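Non-reducing end alpha-L-arabinofuranosidase BoGH43B (Bacteroides ovatus, PDB 5JOZ) removes terminal non-reducing alpha-L-arabinofuranosyl residues from the side branches of xyloglucan, turning its S units into X units. Local coordinates at residues Glu61-Met66 / Gly91-Gly96; Ala70-Gln75 / Gly474-Val479; Gly54-Arg59 / Gly112-Pro117. All blocks are in the same frame, centred on the assembly; numbering follows the deposited sequence.

Contact 1 (Glu61-Met66 / Gly91-Gly96); sequences ENNPLM and GTNYGG
Asn93 reaches from its strand to the loop at Pro64, and its ND2 donates a hydrogen bond to Pro64 O at 2.8 Å with an N-H...O angle of 154°. The donor comes in tilted from the plane of that carbonyl. With CG anti to the backbone N (chi1 179°), the amide presents ND2 to Pro64 O and OD1 to Gly96 N. ND2 is also flanked by carbon: Pro64 CD lies 3.9 Å from it and the Leu65 methyl CD2 4.2 Å. The amide of Asn63 stands almost perpendicular to that of Asn93, and the polar end of Asn63 finds its main partner in the side chain of Gln75. On its other branch, Asn93 OD1 receives a weak bond from Gly96 N at 3.5 Å, which ties the amide to the turn after its own strand. Without the amide, as with an alanine here, Pro64 O would probably lose its donor across this contact, and the Gly95-Gly96 turn would be freer to move.

Packing is tightest at Gly96, whose CA makes C-H...O contacts of 3.5 Å with both Pro64 O and Met66 O; a beta-carbon here would collide with Pro64 O. The loose side is made by exposed Gly95 and the side chain of Met66, which leaves its backbone pointing away; its nearest approach is Met66 CB, 6.0 Å from Gly96 CA.

The strand 86-94 is the second of a four-stranded antiparallel blade of the five-bladed propeller, flanked by strands 74-83 and 102-107. The loop of residues 61-66 leads from strand 51-55 of the preceding blade toward strand 74-83, and Asn328, much later in the chain, bonds to its backbone at Asn63 and Leu65.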
loop_
_atom_site.group_PDB
_atom_site.type_symbol
_atom_site.label_atom_id
_atom_site.label_comp_id
_atom_site.label_asym_id
_atom_site.label_seq_id
_atom_site.Cartn_x
_atom_site.Cartn_y
_atom_site.Cartn_z
ATOM N N GLU A 61 11.637 -14.947 3.996
ATOM C CA GLU A 61 11.017 -16.022 4.798
ATOM C C GLU A 61 9.707 -15.595 5.476
ATOM O O GLU A 61 8.844 -16.436 5.697
ATOM C CB GLU A 61 11.999 -16.661 5.796
ATOM C CG GLU A 61 12.612 -15.733 6.837
ATOM C CD GLU A 61 14.061 -15.346 6.560
ATOM O OE1 GLU A 61 14.414 -15.085 5.380
ATOM O OE2 GLU A 61 14.840 -15.287 7.543
ATOM N N ASN A 62 9.552 -14.300 5.782
ATOM C CA ASN A 62 8.263 -13.765 6.280
ATOM C C ASN A 62 7.370 -13.061 5.231
ATOM O O ASN A 62 6.278 -12.625 5.577
ATOM C CB ASN A 62 8.422 -12.925 7.575
ATOM C CG ASN A 62 9.273 -11.674 7.406
ATOM O OD1 ASN A 62 9.482 -11.176 6.306
ATOM N ND2 ASN A 62 9.772 -11.158 8.527
ATOM N N ASN A 63 7.816 -12.956 3.974
ATOM C CA ASN A 63 6.919 -12.586 2.860
ATOM C C ASN A 63 7.199 -13.476 1.639
ATOM O O ASN A 63 7.817 -13.033 0.667
ATOM C CB ASN A 63 7.035 -11.078 2.503
ATOM C CG ASN A 63 5.766 -10.498 1.827
ATOM O OD1 ASN A 63 4.770 -11.191 1.602
ATOM N ND2 ASN A 63 5.813 -9.209 1.502
ATOM N N PRO A 64 6.752 -14.746 1.690
ATOM C CA PRO A 64 6.826 -15.612 0.498
ATOM C C PRO A 64 5.829 -15.165 -0.570
ATOM O O PRO A 64 4.620 -15.232 -0.342
ATOM C CB PRO A 64 6.465 -17.006 1.041
ATOM C CG PRO A 64 5.709 -16.759 2.301
ATOM C CD PRO A 64 6.225 -15.465 2.868
ATOM N N LEU A 65 6.336 -14.699 -1.711
ATOM C CA LEU A 65 5.496 -14.073 -2.739
ATOM C C LEU A 65 5.538 -14.687 -4.132
ATOM O O LEU A 65 4.709 -14.325 -4.975
ATOM C CB LEU A 65 5.838 -12.584 -2.841
ATOM C CG LEU A 65 5.350 -11.706 -1.680
ATOM C CD1 LEU A 65 5.933 -10.314 -1.806
ATOM C CD2 LEU A 65 3.830 -11.636 -1.648
ATOM N N MET A 66 6.468 -15.611 -4.385
ATOM C CA MET A 66 6.686 -16.111 -5.751
ATOM C C MET A 66 5.453 -16.858 -6.262
ATOM O O MET A 66 4.805 -17.611 -5.516
ATOM C CB MET A 66 7.932 -17.008 -5.823
ATOM C CG MET A 66 9.257 -16.297 -5.528
ATOM S SD MET A 66 9.676 -14.863 -6.572
ATOM C CE MET A 66 11.440 -15.119 -6.771
ATOM N N GLY A 91 -1.752 -10.889 9.435
ATOM C CA GLY A 91 -2.351 -10.667 8.120
ATOM C C GLY A 91 -2.563 -11.967 7.393
ATOM O O GLY A 91 -2.422 -13.045 7.983
ATOM N N THR A 92 -2.909 -11.876 6.117
ATOM C CA THR A 92 -3.045 -13.058 5.258
ATOM C C THR A 92 -2.216 -12.913 3.973
ATOM O O THR A 92 -2.232 -11.864 3.340
ATOM C CB THR A 92 -4.509 -13.275 4.860
ATOM O OG1 THR A 92 -5.362 -12.890 5.937
ATOM C CG2 THR A 92 -4.765 -14.736 4.509
ATOM N N ASN A 93 -1.511 -13.977 3.598
ATOM C CA ASN A 93 -0.770 -14.071 2.331
ATOM C C ASN A 93 -1.515 -15.049 1.407
ATOM O O ASN A 93 -1.664 -16.224 1.742
ATOM C CB ASN A 93 0.656 -14.551 2.637
ATOM C CG ASN A 93 1.530 -14.705 1.395
ATOM O OD1 ASN A 93 1.132 -15.291 0.382
ATOM N ND2 ASN A 93 2.757 -14.206 1.492
ATOM N N TYR A 94 -1.994 -14.568 0.263
ATOM C CA TYR A 94 -2.648 -15.423 -0.740
ATOM C C TYR A 94 -1.786 -15.553 -1.980
ATOM O O TYR A 94 -1.489 -14.549 -2.630
ATOM C CB TYR A 94 -4.007 -14.856 -1.168
ATOM C CG TYR A 94 -5.090 -14.886 -0.104
ATOM C CD1 TYR A 94 -5.842 -16.038 0.132
ATOM C CD2 TYR A 94 -5.381 -13.747 0.648
ATOM C CE1 TYR A 94 -6.837 -16.057 1.101
ATOM C CE2 TYR A 94 -6.377 -13.756 1.615
ATOM C CZ TYR A 94 -7.103 -14.911 1.840
ATOM O OH TYR A 94 -8.087 -14.903 2.807
ATOM N N GLY A 95 -1.391 -16.785 -2.305
ATOM C CA GLY A 95 -0.844 -17.115 -3.621
ATOM C C GLY A 95 0.657 -17.301 -3.719
ATOM O O GLY A 95 1.143 -17.827 -4.720
ATOM N N GLY A 96 1.401 -16.863 -2.705
ATOM C CA GLY A 96 2.848 -17.054 -2.676
ATOM C C GLY A 96 3.241 -18.488 -2.342
ATOM O O GLY A 96 2.650 -19.118 -1.450
#

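Contact 2 (Ala70-Gln75 / Gly474-Val479); sequences ASTGGQ and GGFTGV
Ser71 OG is shared between two groups of residues 474-479: a 2.9 Å hydrogen bond joins it to Thr477 OG1, and Phe476 N adds a weak one at 3.1 Å. This is a junction between the N-terminal five-bladed propeller and the C-terminal concanavalin-like beta-sandwich. Phe476 N also donates to Ser71 O at 3.1 Å, from above the carbonyl plane, so that one N-H is divided between the backbone and side-chain oxygens of the same serine. Thr477 turns OG1 into the space between its own backbone N and carbonyl carbon (chi1 57°), where it faces the serine hydroxyl, while its CG2 rests 3.8 Å from Ser71 CA. Gly475 passes close by; a beta-carbon there would strike Ser71 OG.

Further contacts fix both sides, with Ser71 N bonded to Glu34 and Phe476 O to Arg268. The Phe476 side chain comes within about 6 Å of that of Glu176, the inferred proton donor, and about 7 Å of that of Asp16, the inferred proton acceptor. The sandwich domain thus probably helps to wall the active site, as in related family 43 xylosidases. Ser71 O lies at the edge of the phenylalanine ring, 3.6 Å from Phe476 CD2.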
loop_
_atom_site.group_PDB
_atom_site.type_symbol
_atom_site.label_atom_id
_atom_site.label_comp_id
_atom_site.label_asym_id
_atom_site.label_seq_id
_atom_site.Cartn_x
_atom_site.Cartn_y
_atom_site.Cartn_z
ATOM N N ALA A 70 -0.434 -10.521 -9.559
ATOM C CA ALA A 70 -0.312 -9.085 -9.362
ATOM C C ALA A 70 -1.679 -8.558 -8.968
ATOM O O ALA A 70 -2.690 -8.949 -9.565
ATOM C CB ALA A 70 0.156 -8.405 -10.634
ATOM N N SER A 71 -1.711 -7.736 -7.919
ATOM C CA SER A 71 -2.879 -6.935 -7.560
ATOM C C SER A 71 -3.916 -7.683 -6.717
ATOM O O SER A 71 -4.605 -7.049 -5.929
ATOM C CB SER A 71 -3.548 -6.331 -8.804
ATOM O OG SER A 71 -4.249 -5.154 -8.469
ATOM N N THR A 72 -4.046 -9.002 -6.908
ATOM C CA THR A 72 -4.948 -9.854 -6.119
ATOM C C THR A 72 -4.228 -10.954 -5.323
ATOM O O THR A 72 -4.880 -11.728 -4.632
ATOM C CB THR A 72 -6.011 -10.508 -7.035
ATOM O OG1 THR A 72 -5.358 -11.174 -8.121
ATOM C CG2 THR A 72 -6.972 -9.459 -7.598
ATOM N N GLY A 73 -2.900 -11.028 -5.412
ATOM C CA GLY A 73 -2.101 -11.951 -4.599
ATOM C C GLY A 73 -1.253 -11.208 -3.577
ATOM O O GLY A 73 -1.162 -9.968 -3.597
ATOM N N GLY A 74 -0.645 -11.978 -2.681
ATOM C CA GLY A 74 0.248 -11.471 -1.645
ATOM C C GLY A 74 -0.436 -10.993 -0.372
ATOM O O GLY A 74 -1.410 -11.587 0.080
ATOM N N GLN A 75 0.085 -9.913 0.212
ATOM C CA GLN A 75 -0.368 -9.441 1.523
ATOM C C GLN A 75 -1.656 -8.613 1.486
ATOM O O GLN A 75 -1.706 -7.566 0.838
ATOM C CB GLN A 75 0.750 -8.646 2.197
ATOM C CG GLN A 75 2.000 -9.453 2.477
ATOM C CD GLN A 75 1.745 -10.679 3.360
ATOM O OE1 GLN A 75 0.770 -10.725 4.095
ATOM N NE2 GLN A 75 2.634 -11.668 3.291
ATOM N N GLY A 474 -8.937 -3.406 -12.499
ATOM C CA GLY A 474 -9.316 -4.273 -11.382
ATOM C C GLY A 474 -8.181 -4.441 -10.378
ATOM O O GLY A 474 -7.139 -3.785 -10.479
ATOM N N GLY A 475 -8.392 -5.322 -9.407
ATOM C CA GLY A 475 -7.408 -5.582 -8.363
ATOM C C GLY A 475 -7.449 -4.576 -7.227
ATOM O O GLY A 475 -8.375 -3.775 -7.143
ATOM N N PHE A 476 -6.420 -4.610 -6.376
ATOM C CA PHE A 476 -6.415 -3.929 -5.079
ATOM C C PHE A 476 -5.244 -2.977 -4.872
ATOM O O PHE A 476 -4.970 -2.549 -3.729
ATOM C CB PHE A 476 -6.411 -4.988 -3.957
ATOM C CG PHE A 476 -7.695 -5.749 -3.834
ATOM C CD1 PHE A 476 -8.845 -5.113 -3.384
ATOM C CD2 PHE A 476 -7.760 -7.099 -4.164
ATOM C CE1 PHE A 476 -10.044 -5.814 -3.257
ATOM C CE2 PHE A 476 -8.955 -7.802 -4.045
ATOM C CZ PHE A 476 -10.098 -7.157 -3.594
ATOM N N THR A 477 -4.558 -2.636 -5.965
ATOM C CA THR A 477 -3.365 -1.800 -5.906
ATOM C C THR A 477 -3.573 -0.479 -6.641
ATOM O O THR A 477 -4.647 -0.216 -7.197
ATOM C CB THR A 477 -2.161 -2.539 -6.503
ATOM O OG1 THR A 477 -2.461 -2.937 -7.846
ATOM C CG2 THR A 477 -1.823 -3.759 -5.662
ATOM N N GLY A 478 -2.539 0.355 -6.579
ATOM C CA GLY A 478 -2.456 1.627 -7.296
ATOM C C GLY A 478 -1.071 1.793 -7.906
ATOM O O GLY A 478 -0.170 0.972 -7.702
ATOM N N VAL A 479 -0.898 2.872 -8.652
ATOM C CA VAL A 479 0.285 3.040 -9.501
ATOM C C VAL A 479 1.607 3.136 -8.717
ATOM O O VAL A 479 1.700 3.835 -7.706
ATOM C CB VAL A 479 0.126 4.288 -10.408
ATOM C CG1 VAL A 479 1.438 4.650 -11.095
ATOM C CG2 VAL A 479 -0.974 4.054 -11.445
#

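Contact 3 (Gly54-Arg59 / Gly112-Pro117); sequences GHALSR and GPWSDP
Arg59 holds Trp114 O with two nitrogens, NH1 at 2.8 Å and NH2 at 3.0 Å, both bonds lying close to the guanidinium plane. NH2 is used a second time, in a 2.8 Å salt bridge to Asp116 OD1 that meets the oxygen nearly along its C-O bond, though the carboxylate is turned 40° from the guanidinium. A bend about the CG-CD bond of Arg59 (chi3 -47°) brings the edge of the group against the backbone of residues 114-116. Beside this polar patch the Trp114 indole lies flat against Ala56: the CA of Ala56 sits 3.7 Å from the centroid of the Trp114 five-membered ring, a CH-pi contact only 9° off the normal.

Around this first shell, Trp114 NE1 bonds to Pro110 O and the ring packs on Val105 and Ala107 of strand 102-107 and on Phe87 and Val89 of strand 86-94. Ser115 OG bonds to both Asp116 O and Thr106 N. Asn62 bridges the two segments, its OD1 taking Arg59 N and its ND2 giving to Ser115 O. The whole is an interface between neighbouring blades of the beta-propeller, away from the annotated catalytic residues.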
loop_
_atom_site.group_PDB
_atom_site.type_symbol
_atom_site.label_atom_id
_atom_site.label_comp_id
_atom_site.label_asym_id
_atom_site.label_seq_id
_atom_site.Cartn_x
_atom_site.Cartn_y
_atom_site.Cartn_z
ATOM N N GLY A 54 9.959 1.244 8.789
ATOM C CA GLY A 54 10.330 -0.131 8.495
ATOM C C GLY A 54 9.196 -0.827 7.785
ATOM O O GLY A 54 8.232 -0.183 7.354
ATOM N N HIS A 55 9.324 -2.140 7.650
ATOM C CA HIS A 55 8.268 -2.982 7.110
ATOM C C HIS A 55 8.168 -4.216 7.994
ATOM O O HIS A 55 9.184 -4.723 8.471
ATOM C CB HIS A 55 8.592 -3.365 5.662
ATOM C CG HIS A 55 8.728 -2.188 4.746
ATOM N ND1 HIS A 55 9.840 -1.375 4.747
ATOM C CD2 HIS A 55 7.890 -1.677 3.814
ATOM C CE1 HIS A 55 9.671 -0.403 3.867
ATOM N NE2 HIS A 55 8.502 -0.570 3.281
ATOM N N ALA A 56 6.953 -4.697 8.228
ATOM C CA ALA A 56 6.767 -5.897 9.041
ATOM C C ALA A 56 7.405 -7.100 8.363
ATOM O O ALA A 56 7.957 -7.965 9.032
ATOM C CB ALA A 56 5.302 -6.164 9.298
ATOM N N LEU A 57 7.334 -7.131 7.032
ATOM C CA LEU A 57 7.817 -8.257 6.244
ATOM C C LEU A 57 8.973 -7.818 5.316
ATOM O O LEU A 57 8.818 -7.690 4.089
ATOM C CB LEU A 57 6.637 -8.893 5.486
ATOM C CG LEU A 57 5.306 -9.098 6.248
ATOM C CD1 LEU A 57 4.285 -9.711 5.312
ATOM C CD2 LEU A 57 5.454 -9.962 7.509
ATOM N N SER A 58 10.132 -7.612 5.943
ATOM C CA SER A 58 11.370 -7.164 5.282
ATOM C C SER A 58 12.293 -8.295 4.778
ATOM O O SER A 58 13.384 -8.004 4.268
ATOM C CB SER A 58 12.183 -6.270 6.238
ATOM O OG SER A 58 11.437 -5.151 6.702
ATOM N N ARG A 59 11.884 -9.561 4.920
ATOM C CA ARG A 59 12.716 -10.698 4.499
ATOM C C ARG A 59 11.891 -11.693 3.682
ATOM O O ARG A 59 10.680 -11.765 3.849
ATOM C CB ARG A 59 13.335 -11.384 5.731
ATOM C CG ARG A 59 14.285 -10.478 6.522
ATOM C CD ARG A 59 15.041 -11.203 7.634
ATOM N NE ARG A 59 14.186 -12.063 8.468
ATOM C CZ ARG A 59 13.370 -11.646 9.439
ATOM N NH1 ARG A 59 13.238 -10.349 9.731
ATOM N NH2 ARG A 59 12.660 -12.535 10.129
ATOM N N GLY A 112 11.955 -2.733 13.416
ATOM C CA GLY A 112 12.516 -4.051 13.106
ATOM C C GLY A 112 13.696 -4.354 14.025
ATOM O O GLY A 112 14.187 -3.452 14.713
ATOM N N PRO A 113 14.189 -5.594 14.041
ATOM C CA PRO A 113 13.743 -6.686 13.171
ATOM C C PRO A 113 12.454 -7.374 13.634
ATOM O O PRO A 113 12.197 -7.468 14.839
ATOM C CB PRO A 113 14.904 -7.679 13.280
ATOM C CG PRO A 113 15.403 -7.493 14.683
ATOM C CD PRO A 113 15.335 -6.005 14.885
ATOM N N TRP A 114 11.667 -7.863 12.679
ATOM C CA TRP A 114 10.488 -8.670 12.984
ATOM C C TRP A 114 10.828 -10.151 12.873
ATOM O O TRP A 114 11.721 -10.530 12.128
ATOM C CB TRP A 114 9.341 -8.334 12.032
ATOM C CG TRP A 114 8.786 -6.938 12.239
ATOM C CD1 TRP A 114 9.312 -5.768 11.774
ATOM C CD2 TRP A 114 7.601 -6.584 12.957
ATOM N NE1 TRP A 114 8.533 -4.712 12.161
ATOM C CE2 TRP A 114 7.475 -5.180 12.884
ATOM C CE3 TRP A 114 6.636 -7.318 13.662
ATOM C CZ2 TRP A 114 6.420 -4.487 13.491
ATOM C CZ3 TRP A 114 5.584 -6.638 14.260
ATOM C CH2 TRP A 114 5.482 -5.229 14.168
ATOM N N SER A 115 10.081 -10.980 13.592
ATOM C CA SER A 115 10.245 -12.431 13.551
ATOM C C SER A 115 9.817 -13.065 12.219
ATOM O O SER A 115 9.200 -12.412 11.348
ATOM C CB SER A 115 9.418 -13.077 14.673
ATOM O OG SER A 115 8.021 -13.017 14.393
ATOM N N ASP A 116 10.126 -14.360 12.092
ATOM C CA ASP A 116 9.578 -15.211 11.031
ATOM C C ASP A 116 8.093 -15.413 11.324
ATOM O O ASP A 116 7.651 -15.127 12.434
ATOM C CB ASP A 116 10.339 -16.547 10.975
ATOM C CG ASP A 116 11.790 -16.389 10.490
ATOM O OD1 ASP A 116 12.165 -15.314 9.967
ATOM O OD2 ASP A 116 12.561 -17.360 10.624
ATOM N N PRO A 117 7.308 -15.882 10.335
ATOM C CA PRO A 117 5.869 -15.974 10.592
ATOM C C PRO A 117 5.484 -17.118 11.530
ATOM O O PRO A 117 6.088 -18.193 11.507
ATOM C CB PRO A 117 5.255 -16.206 9.209
ATOM C CG PRO A 117 6.368 -16.530 8.287
ATOM C CD PRO A 117 7.676 -16.390 8.999
#

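How the contacts relate
Along the chain the segments run 54-59, 61-66, 70-75, 91-96, 112-117 and 474-479, so both halves of contact 1 fall between those of contact 3, while contact 2 leaps some 400 residues to the second domain. Contact 1 is the middle member, its centre about 13 Å from each of the others, whose centres lie about 21 Å apart. It joins contact 2 through neighbouring strands 74-83 and 86-94, by a probable bond from Gly74 N to Tyr94 O, and joins contact 3 through Asn62. Contact 3 joins two successive blades, contact 1 holds the loop connecting them against the second, and contact 2 attaches that region to the beta-sandwich near the catalytic centre.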